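Local structure of peptidase (Yersinia bercovieri, 5NYW) at residues Tyr2-Arg7 against Tyr145-Glu150; Leu8-Ala13 against Thr166-Ala171; Gly117-Gly122 against Pro199-Ser204. The protein is of unknown function but, as an Anbu (ancestral beta-subunit) relative of proteasome and HslV subunits, is probably a peptidase of the Ntn-hydrolase class. All coordinates share one frame; numbering follows the deposited sequence.

Interactions 1 and 2 both serve the first sheet of the subunit, whereas interaction 3 ties that sheet to the second one at its periphery. Interaction 1 is the innermost, a strand pairing near the centre of the chain, held by backbone hydrogen bonds and one side-chain bond. Interaction 2 begins where strand 2-7 turns into strand 11-23 and sets that turn against a helix start through methyl groups, with no hydrogen bond across; it joins interaction 1 through Met6 and Ala13. Interaction 3, partly exposed, relies on an amide, a carboxylate and an aromatic ring. It borders interaction 2, where Ser10 meets Leu200, but does not touch interaction 1.

Interaction 1: residues Tyr2-Arg7 against Tyr145-Glu150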
loop_
_atom_site.group_PDB
_atom_site.type_symbol
_atom_site.label_atom_id
_atom_site.label_comp_id
_atom_site.label_asym_id
_atom_site.label_seq_id
_atom_site.Cartn_x
_atom_site.Cartn_y
_atom_site.Cartn_z
ATOM N N TYR L 2 -29.268 -30.256 -9.269
ATOM C CA TYR L 2 -28.330 -31.220 -9.821
ATOM C C TYR L 2 -28.341 -31.141 -11.363
ATOM O O TYR L 2 -29.386 -31.251 -12.004
ATOM C CB TYR L 2 -28.676 -32.637 -9.327
ATOM C CG TYR L 2 -27.910 -33.738 -10.017
ATOM C CD1 TYR L 2 -26.552 -33.612 -10.260
ATOM C CD2 TYR L 2 -28.539 -34.906 -10.416
ATOM C CE1 TYR L 2 -25.848 -34.595 -10.890
ATOM C CE2 TYR L 2 -27.832 -35.914 -11.046
ATOM C CZ TYR L 2 -26.483 -35.748 -11.283
ATOM O OH TYR L 2 -25.744 -36.733 -11.908
ATOM N N CYS L 3 -27.172 -30.911 -11.952
ATOM C CA CYS L 3 -27.039 -30.870 -13.401
ATOM C C CYS L 3 -25.896 -31.763 -13.864
ATOM O O CYS L 3 -24.874 -31.865 -13.198
ATOM C CB CYS L 3 -26.809 -29.433 -13.892
ATOM S SG CYS L 3 -28.054 -28.192 -13.375
ATOM N N VAL L 4 -26.079 -32.432 -14.996
ATOM C CA VAL L 4 -25.008 -33.248 -15.553
ATOM C C VAL L 4 -24.933 -33.017 -17.059
ATOM O O VAL L 4 -25.947 -32.801 -17.723
ATOM C CB VAL L 4 -25.187 -34.779 -15.225
ATOM C CG1 VAL L 4 -26.534 -35.326 -15.714
ATOM C CG2 VAL L 4 -24.020 -35.611 -15.790
ATOM N N ALA L 5 -23.717 -33.032 -17.587
ATOM C CA ALA L 5 -23.521 -32.921 -19.019
ATOM C C ALA L 5 -22.472 -33.925 -19.438
ATOM O O ALA L 5 -21.473 -34.100 -18.758
ATOM C CB ALA L 5 -23.114 -31.509 -19.398
ATOM N N MET L 6 -22.701 -34.570 -20.571
ATOM C CA MET L 6 -21.818 -35.608 -21.066
ATOM C C MET L 6 -21.358 -35.304 -22.489
ATOM O O MET L 6 -22.176 -34.965 -23.349
ATOM C CB MET L 6 -22.524 -36.968 -21.035
ATOM C CG MET L 6 -23.028 -37.386 -19.675
ATOM S SD MET L 6 -24.247 -38.713 -19.758
ATOM C CE MET L 6 -24.462 -39.124 -18.029
ATOM N N ARG L 7 -20.051 -35.386 -22.723
ATOM C CA ARG L 7 -19.502 -35.243 -24.069
ATOM C C ARG L 7 -18.999 -36.572 -24.614
ATOM O O ARG L 7 -17.994 -37.099 -24.140
ATOM C CB ARG L 7 -18.370 -34.218 -24.091
ATOM C CG ARG L 7 -17.675 -34.067 -25.436
ATOM C CD ARG L 7 -16.487 -33.129 -25.302
ATOM N NE ARG L 7 -15.646 -33.083 -26.500
ATOM C CZ ARG L 7 -14.542 -33.806 -26.677
ATOM N NH1 ARG L 7 -13.855 -33.680 -27.798
ATOM N NH2 ARG L 7 -14.117 -34.641 -25.732
ATOM N N TYR L 145 -17.507 -36.234 -18.741
ATOM C CA TYR L 145 -18.711 -35.640 -18.139
ATOM C C TYR L 145 -18.368 -34.700 -16.958
ATOM O O TYR L 145 -17.306 -34.843 -16.342
ATOM C CB TYR L 145 -19.676 -36.741 -17.645
ATOM C CG TYR L 145 -19.192 -37.415 -16.375
ATOM C CD1 TYR L 145 -18.272 -38.461 -16.428
ATOM C CD2 TYR L 145 -19.614 -36.967 -15.111
ATOM C CE1 TYR L 145 -17.804 -39.076 -15.263
ATOM C CE2 TYR L 145 -19.149 -37.568 -13.939
ATOM C CZ TYR L 145 -18.247 -38.634 -14.017
ATOM O OH TYR L 145 -17.779 -39.254 -12.859
ATOM N N PHE L 146 -19.286 -33.781 -16.628
ATOM C CA PHE L 146 -19.157 -32.900 -15.454
ATOM C C PHE L 146 -20.436 -32.911 -14.638
ATOM O O PHE L 146 -21.523 -33.026 -15.194
ATOM C CB PHE L 146 -18.869 -31.453 -15.862
ATOM C CG PHE L 146 -17.512 -31.239 -16.423
ATOM C CD1 PHE L 146 -16.403 -31.784 -15.815
ATOM C CD2 PHE L 146 -17.344 -30.481 -17.578
ATOM C CE1 PHE L 146 -15.129 -31.577 -16.353
ATOM C CE2 PHE L 146 -16.087 -30.272 -18.117
ATOM C CZ PHE L 146 -14.973 -30.821 -17.506
ATOM N N GLN L 147 -20.325 -32.765 -13.324
ATOM C CA GLN L 147 -21.528 -32.586 -12.520
ATOM C C GLN L 147 -21.416 -31.300 -11.693
ATOM O O GLN L 147 -20.343 -30.976 -11.187
ATOM C CB GLN L 147 -21.747 -33.774 -11.582
ATOM C CG GLN L 147 -21.628 -35.153 -12.194
ATOM C CD GLN L 147 -21.694 -36.229 -11.110
ATOM O OE1 GLN L 147 -20.696 -36.498 -10.446
ATOM N NE2 GLN L 147 -22.859 -36.855 -10.939
ATOM N N ILE L 148 -22.530 -30.594 -11.517
ATOM C CA ILE L 148 -22.599 -29.488 -10.555
ATOM C C ILE L 148 -23.837 -29.678 -9.650
ATOM O O ILE L 148 -24.773 -30.406 -10.010
ATOM C CB ILE L 148 -22.636 -28.102 -11.269
ATOM C CG1 ILE L 148 -23.810 -27.992 -12.249
ATOM C CG2 ILE L 148 -21.313 -27.858 -12.012
ATOM C CD1 ILE L 148 -23.891 -26.626 -12.992
ATOM N N GLY L 149 -23.835 -29.045 -8.475
ATOM C CA GLY L 149 -24.906 -29.226 -7.510
ATOM C C GLY L 149 -24.735 -30.490 -6.682
ATOM O O GLY L 149 -23.607 -30.920 -6.419
ATOM N N GLU L 150 -25.853 -31.095 -6.282
ATOM C CA GLU L 150 -25.819 -32.313 -5.471
ATOM C C GLU L 150 -25.509 -33.521 -6.338
ATOM O O GLU L 150 -26.413 -34.162 -6.865
ATOM C CB GLU L 150 -27.144 -32.527 -4.747
ATOM C CG GLU L 150 -27.332 -31.684 -3.487
ATOM C CD GLU L 150 -26.321 -31.977 -2.371
ATOM O OE1 GLU L 150 -25.807 -33.107 -2.278
ATOM O OE2 GLU L 150 -26.053 -31.062 -1.569
#
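The phenol oxygen of Tyr2 is gripped from two residues: Gln147 NE2 donates to OH at 3.0 Å, and Ser178 OG of helix 168-185 bonds to the same atom. The bond lies in the amide plane of Gln147, while the Tyr2 ring stands 75° from that plane, so that the amide meets the hydroxyl end without stacking on the ring. A chi1 of 170° swings the Tyr2 ring away from its own N and slants it diagonally over the face of the sheet toward Gln147, although its direct neighbour across the gap is Gly149, with 4.6 Å between Tyr2 CA and Gly149 CA. Farther on, Glu150 O approaches Tyr2 CD1 obliquely at 3.4 Å.

The two strands run antiparallel (171°) within one sheet of the four-layer alpha-beta-beta-alpha sandwich of Ntn hydrolases, and strand 11-23 flanks strand 2-7 on its other side. Two hydrogen-bonded pairs join them. Cys3 N reaches Ile148 O at 3.1 Å in an almost straight bond, and Ile148 N answers to Cys3 O; Ala5 and Phe146 exchange a second such couple, with Phe146 N to Ala5 O at 3.1 Å. Tyr2-Gly149, Val4-Gln147 and Met6-Tyr145 are the non-hydrogen-bonded pairs that alternate with them.

Side chains alternate accordingly. Cys3 CB rests against Ile148 CG1 at 3.7 Å, on the face that also carries Ala5 and Phe146. On the other, Met6 CG lies 4.0 Å from Tyr145 CB, under helix 168-185, which Met6 touches at Ala171 and Cys174. The Tyr145 ring turns off toward helix 155-161, its hydroxyl bonded to Asp159 and Lys155, with Gln147 CG at the ring edge, in its plane.

Interaction 2: residues Leu8-Ala13 against Thr166-Ala171; sequences LSSGLA and TPLDQA. Unlike the reference sequence in segment 8-13: Ala13 (reference Val).
The beta-turn linking strands 2-7 and 11-23 sits beside the first turn of helix 168-185, with Leu8, Ser10 and Gly11 touching Thr166 and Leu168. Ser9 and Ser10 are the two turning residues of a tight hairpin, with type I angles; Leu8 N donates to Gly11 O at 2.9 Å, the bond of the pair that flanks them. Pro167 occupies the N-cap position just before the helix, and its O receives Ala171 N at 3.1 Å. No hydrogen bond crosses between the segments; methyl groups carry most of the contact, some of them against backbone and hydroxyl atoms.

Leu8 CD1 is the branch that does most of the touching. A chi1 of -42° sends this methyl into the angle between the end of the preceding loop and the helix, 3.4 Å from Ala171 CB and close to Leu168 CD1 and Thr166 O. Its twin CD2 slants across Thr166 CB, while the threonine hydroxyl is turned to Ser163 N.

Leu168 reaches back from the helix over the turn. Its CD1 comes near Gly11 N at 3.4 Å and lies close against Ser10 OG, while CD2 runs over Gly11 CA at 4.0 Å, where the missing side chain leaves room for it. Ile197 of strand 193-199 packs against the same leucine.

One step deeper, the methyls of Ala13, which is valine in the reference sequence, and Ala171 meet at 4.1 Å, and Met6 of the adjacent strand adds to the apolar surface under Ala171. A helix packed on a beta-sheet in this way belongs to an outer layer of the alpha-beta-beta-alpha sandwich of Ntn hydrolases.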
loop_
_atom_site.group_PDB
_atom_site.type_symbol
_atom_site.label_atom_id
_atom_site.label_comp_id
_atom_site.label_asym_id
_atom_site.label_seq_id
_atom_site.Cartn_x
_atom_site.Cartn_y
_atom_site.Cartn_z
ATOM N N LEU L 8 -19.675 -37.075 -25.643
ATOM C CA LEU L 8 -19.368 -38.370 -26.239
ATOM C C LEU L 8 -18.916 -38.170 -27.668
ATOM O O LEU L 8 -18.956 -37.050 -28.168
ATOM C CB LEU L 8 -20.585 -39.284 -26.204
ATOM C CG LEU L 8 -21.351 -39.225 -24.891
ATOM C CD1 LEU L 8 -22.811 -39.479 -25.165
ATOM C CD2 LEU L 8 -20.774 -40.225 -23.900
ATOM N N SER L 9 -18.468 -39.243 -28.314
ATOM C CA SER L 9 -17.996 -39.151 -29.692
ATOM C C SER L 9 -19.096 -38.718 -30.665
ATOM O O SER L 9 -18.824 -38.015 -31.645
ATOM C CB SER L 9 -17.382 -40.480 -30.137
ATOM O OG SER L 9 -18.293 -41.546 -29.979
ATOM N N SER L 10 -20.326 -39.153 -30.403
ATOM C CA SER L 10 -21.449 -38.898 -31.308
ATOM C C SER L 10 -22.320 -37.682 -30.952
ATOM O O SER L 10 -23.220 -37.326 -31.710
ATOM C CB SER L 10 -22.328 -40.154 -31.397
ATOM O OG SER L 10 -22.617 -40.678 -30.114
ATOM N N GLY L 11 -22.070 -37.059 -29.804
ATOM C CA GLY L 11 -22.856 -35.912 -29.368
ATOM C C GLY L 11 -22.783 -35.583 -27.880
ATOM O O GLY L 11 -21.967 -36.138 -27.139
ATOM N N LEU L 12 -23.679 -34.710 -27.434
ATOM C CA LEU L 12 -23.739 -34.304 -26.036
ATOM C C LEU L 12 -25.082 -34.660 -25.405
ATOM O O LEU L 12 -26.119 -34.631 -26.073
ATOM C CB LEU L 12 -23.495 -32.801 -25.902
ATOM C CG LEU L 12 -22.112 -32.200 -26.117
ATOM C CD1 LEU L 12 -22.231 -30.997 -26.976
ATOM C CD2 LEU L 12 -21.611 -31.769 -24.763
ATOM N N ALA L 13 -25.049 -35.014 -24.123
ATOM C CA ALA L 13 -26.270 -35.244 -23.354
ATOM C C ALA L 13 -26.299 -34.321 -22.134
ATOM O O ALA L 13 -25.298 -34.171 -21.432
ATOM C CB ALA L 13 -26.382 -36.731 -22.925
ATOM N N THR L 166 -19.902 -44.333 -25.446
ATOM C CA THR L 166 -21.293 -44.672 -25.176
ATOM C C THR L 166 -22.177 -43.926 -26.158
ATOM O O THR L 166 -22.067 -42.713 -26.294
ATOM C CB THR L 166 -21.721 -44.289 -23.717
ATOM O OG1 THR L 166 -20.920 -44.989 -22.760
ATOM C CG2 THR L 166 -23.193 -44.608 -23.456
ATOM N N PRO L 167 -23.064 -44.643 -26.846
ATOM C CA PRO L 167 -24.024 -44.003 -27.755
ATOM C C PRO L 167 -24.958 -43.041 -27.008
ATOM O O PRO L 167 -25.183 -43.239 -25.811
ATOM C CB PRO L 167 -24.801 -45.186 -28.348
ATOM C CG PRO L 167 -24.464 -46.360 -27.501
ATOM C CD PRO L 167 -23.108 -46.109 -26.931
ATOM N N LEU L 168 -25.456 -42.011 -27.691
ATOM C CA LEU L 168 -26.274 -40.977 -27.056
ATOM C C LEU L 168 -27.474 -41.475 -26.252
ATOM O O LEU L 168 -27.713 -40.974 -25.155
ATOM C CB LEU L 168 -26.773 -39.961 -28.084
ATOM C CG LEU L 168 -25.917 -38.715 -28.313
ATOM C CD1 LEU L 168 -24.445 -39.040 -28.287
ATOM C CD2 LEU L 168 -26.300 -38.025 -29.612
ATOM N N ASP L 169 -28.242 -42.425 -26.777
ATOM C CA ASP L 169 -29.435 -42.861 -26.048
ATOM C C ASP L 169 -29.070 -43.508 -24.720
ATOM O O ASP L 169 -29.761 -43.308 -23.719
ATOM C CB ASP L 169 -30.279 -43.808 -26.883
ATOM C CG ASP L 169 -31.084 -43.081 -27.926
ATOM O OD1 ASP L 169 -30.905 -41.851 -28.058
ATOM O OD2 ASP L 169 -31.907 -43.735 -28.601
ATOM N N GLN L 170 -27.964 -44.242 -24.700
ATOM C CA GLN L 170 -27.517 -44.859 -23.469
ATOM C C GLN L 170 -26.982 -43.805 -22.500
ATOM O O GLN L 170 -27.084 -43.971 -21.282
ATOM C CB GLN L 170 -26.442 -45.908 -23.742
ATOM C CG GLN L 170 -26.911 -47.136 -24.486
ATOM C CD GLN L 170 -25.846 -48.217 -24.479
ATOM O OE1 GLN L 170 -24.703 -47.973 -24.093
ATOM N NE2 GLN L 170 -26.221 -49.424 -24.885
ATOM N N ALA L 171 -26.385 -42.740 -23.031
ATOM C CA ALA L 171 -25.917 -41.639 -22.185
ATOM C C ALA L 171 -27.073 -40.924 -21.501
ATOM O O ALA L 171 -27.028 -40.619 -20.311
ATOM C CB ALA L 171 -25.122 -40.665 -22.990
#

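Interaction 3: residues Gly117-Gly122 against Pro199-Ser204; sequences GGQIKG and PLDSFS
Hydrogen bonds between Gln119 and Asp201 use both ends of the glutamine amide. Asp201 N donates to Gln119 OE1 at 2.9 Å, in the carbonyl plane and on a lone pair, and Gln119 NE2 donates to Asp201 OD1 at 2.8 Å. The second bond is less regular: the carboxylate is met on its anti side, 33° out of plane, although the two flat groups are only 19° apart. Tyr198 OH also bonds to OE1, and NE2 also gives a bond to Glu123 O, so four bonds fix the rotation of the amide. The chain of Gln119, stretched out from a CG that stands opposite the backbone N (chi1 -168°), carries it to the loop.

Within the loop, Pro199 to Ser202 form a type II turn, with Ser202 N to Pro199 O at 3.1 Å. Ser202 OG bonds to the same oxygen and accepts from Ser204 N, an ST turn.

Van der Waals contacts gather mostly round Phe203. Gln119 OE1 lies above one face of the ring, displaced to the rim, while Gln119 O meets the edge in plane, 3.5 Å from Phe203 CE1. Gln119 CG lies 3.8 Å from that same CE1, and Lys121 CB approaches Phe203 CZ at 3.5 Å, its amine leading away. Away from the ring, Leu200 CD1 touches Gln119 NE2 at 3.4 Å.

Gln119 belongs to strand 112-120, which lies between strands 42-50 and 126-130 in the second sheet; the 199-204 loop connects strands 193-199 and 208-211 of the first. The contact thus bridges the ends of the two sheets, with Leu200 also paired by backbone to Ser10.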
loop_
_atom_site.group_PDB
_atom_site.type_symbol
_atom_site.label_atom_id
_atom_site.label_comp_id
_atom_site.label_asym_id
_atom_site.label_seq_id
_atom_site.Cartn_x
_atom_site.Cartn_y
_atom_site.Cartn_z
ATOM N N GLY L 117 -21.862 -26.365 -22.827
ATOM C CA GLY L 117 -21.574 -27.408 -23.786
ATOM C C GLY L 117 -22.243 -27.150 -25.108
ATOM O O GLY L 117 -23.263 -26.471 -25.176
ATOM N N GLY L 118 -21.683 -27.701 -26.170
ATOM C CA GLY L 118 -22.321 -27.556 -27.458
ATOM C C GLY L 118 -21.373 -27.559 -28.624
ATOM O O GLY L 118 -20.252 -28.100 -28.547
ATOM N N GLN L 119 -21.817 -26.925 -29.706
ATOM C CA GLN L 119 -21.027 -26.908 -30.926
ATOM C C GLN L 119 -21.236 -25.595 -31.652
ATOM O O GLN L 119 -22.369 -25.122 -31.781
ATOM C CB GLN L 119 -21.415 -28.078 -31.828
ATOM C CG GLN L 119 -20.470 -28.323 -32.975
ATOM C CD GLN L 119 -20.876 -29.524 -33.812
ATOM O OE1 GLN L 119 -22.031 -29.953 -33.772
ATOM N NE2 GLN L 119 -19.919 -30.095 -34.549
ATOM N N ILE L 120 -20.128 -25.007 -32.096
ATOM C CA ILE L 120 -20.143 -23.872 -33.020
ATOM C C ILE L 120 -19.605 -24.373 -34.357
ATOM O O ILE L 120 -18.543 -24.998 -34.395
ATOM C CB ILE L 120 -19.289 -22.722 -32.502
ATOM C CG1 ILE L 120 -19.902 -22.148 -31.225
ATOM C CG2 ILE L 120 -19.161 -21.644 -33.554
ATOM C CD1 ILE L 120 -19.017 -21.153 -30.542
ATOM N N LYS L 121 -20.320 -24.104 -35.448
ATOM C CA LYS L 121 -19.954 -24.713 -36.730
ATOM C C LYS L 121 -18.509 -24.440 -37.104
ATOM O O LYS L 121 -18.033 -23.318 -37.014
ATOM C CB LYS L 121 -20.891 -24.271 -37.858
ATOM C CG LYS L 121 -20.757 -25.162 -39.099
ATOM C CD LYS L 121 -21.780 -24.834 -40.188
ATOM C CE LYS L 121 -21.691 -25.827 -41.352
ATOM N NZ LYS L 121 -22.733 -25.605 -42.406
ATOM N N GLY L 122 -17.818 -25.496 -37.515
ATOM C CA GLY L 122 -16.407 -25.417 -37.819
ATOM C C GLY L 122 -15.558 -26.094 -36.765
ATOM O O GLY L 122 -14.332 -26.156 -36.885
ATOM N N PRO L 199 -27.182 -34.193 -31.032
ATOM C CA PRO L 199 -26.344 -34.987 -31.945
ATOM C C PRO L 199 -25.284 -34.157 -32.697
ATOM O O PRO L 199 -25.526 -33.005 -33.070
ATOM C CB PRO L 199 -27.364 -35.607 -32.908
ATOM C CG PRO L 199 -28.577 -34.750 -32.815
ATOM C CD PRO L 199 -28.595 -34.137 -31.448
ATOM N N LEU L 200 -24.103 -34.745 -32.870
ATOM C CA LEU L 200 -22.995 -34.109 -33.568
ATOM C C LEU L 200 -23.410 -33.542 -34.926
ATOM O O LEU L 200 -24.120 -34.181 -35.696
ATOM C CB LEU L 200 -21.836 -35.103 -33.739
ATOM C CG LEU L 200 -20.640 -34.673 -34.604
ATOM C CD1 LEU L 200 -19.929 -33.473 -34.000
ATOM C CD2 LEU L 200 -19.664 -35.839 -34.812
ATOM N N ASP L 201 -22.988 -32.308 -35.170
ATOM C CA ASP L 201 -23.181 -31.608 -36.440
ATOM C C ASP L 201 -24.652 -31.344 -36.795
ATOM O O ASP L 201 -24.950 -30.939 -37.912
ATOM C CB ASP L 201 -22.503 -32.353 -37.599
ATOM C CG ASP L 201 -20.987 -32.356 -37.492
ATOM O OD1 ASP L 201 -20.427 -31.372 -36.973
ATOM O OD2 ASP L 201 -20.343 -33.295 -38.019
ATOM N N SER L 202 -25.568 -31.558 -35.859
ATOM C CA SER L 202 -26.983 -31.331 -36.142
ATOM C C SER L 202 -27.383 -29.869 -35.985
ATOM O O SER L 202 -28.268 -29.389 -36.687
ATOM C CB SER L 202 -27.870 -32.171 -35.222
ATOM O OG SER L 202 -27.894 -31.619 -33.915
ATOM N N PHE L 203 -26.753 -29.182 -35.032
ATOM C CA PHE L 203 -27.116 -27.811 -34.668
ATOM C C PHE L 203 -28.603 -27.706 -34.425
ATOM O O PHE L 203 -29.268 -26.752 -34.845
ATOM C CB PHE L 203 -26.629 -26.805 -35.710
ATOM C CG PHE L 203 -25.142 -26.807 -35.865
ATOM C CD1 PHE L 203 -24.341 -26.252 -34.873
ATOM C CD2 PHE L 203 -24.537 -27.385 -36.970
ATOM C CE1 PHE L 203 -22.966 -26.256 -34.997
ATOM C CE2 PHE L 203 -23.164 -27.402 -37.088
ATOM C CZ PHE L 203 -22.381 -26.844 -36.097
ATOM N N SER L 204 -29.109 -28.722 -33.735
ATOM C CA SER L 204 -30.524 -28.812 -33.451
ATOM C C SER L 204 -30.821 -28.799 -31.958
ATOM O O SER L 204 -30.069 -29.351 -31.154
ATOM C CB SER L 204 -31.090 -30.084 -34.077
ATOM O OG SER L 204 -32.361 -30.382 -33.542
#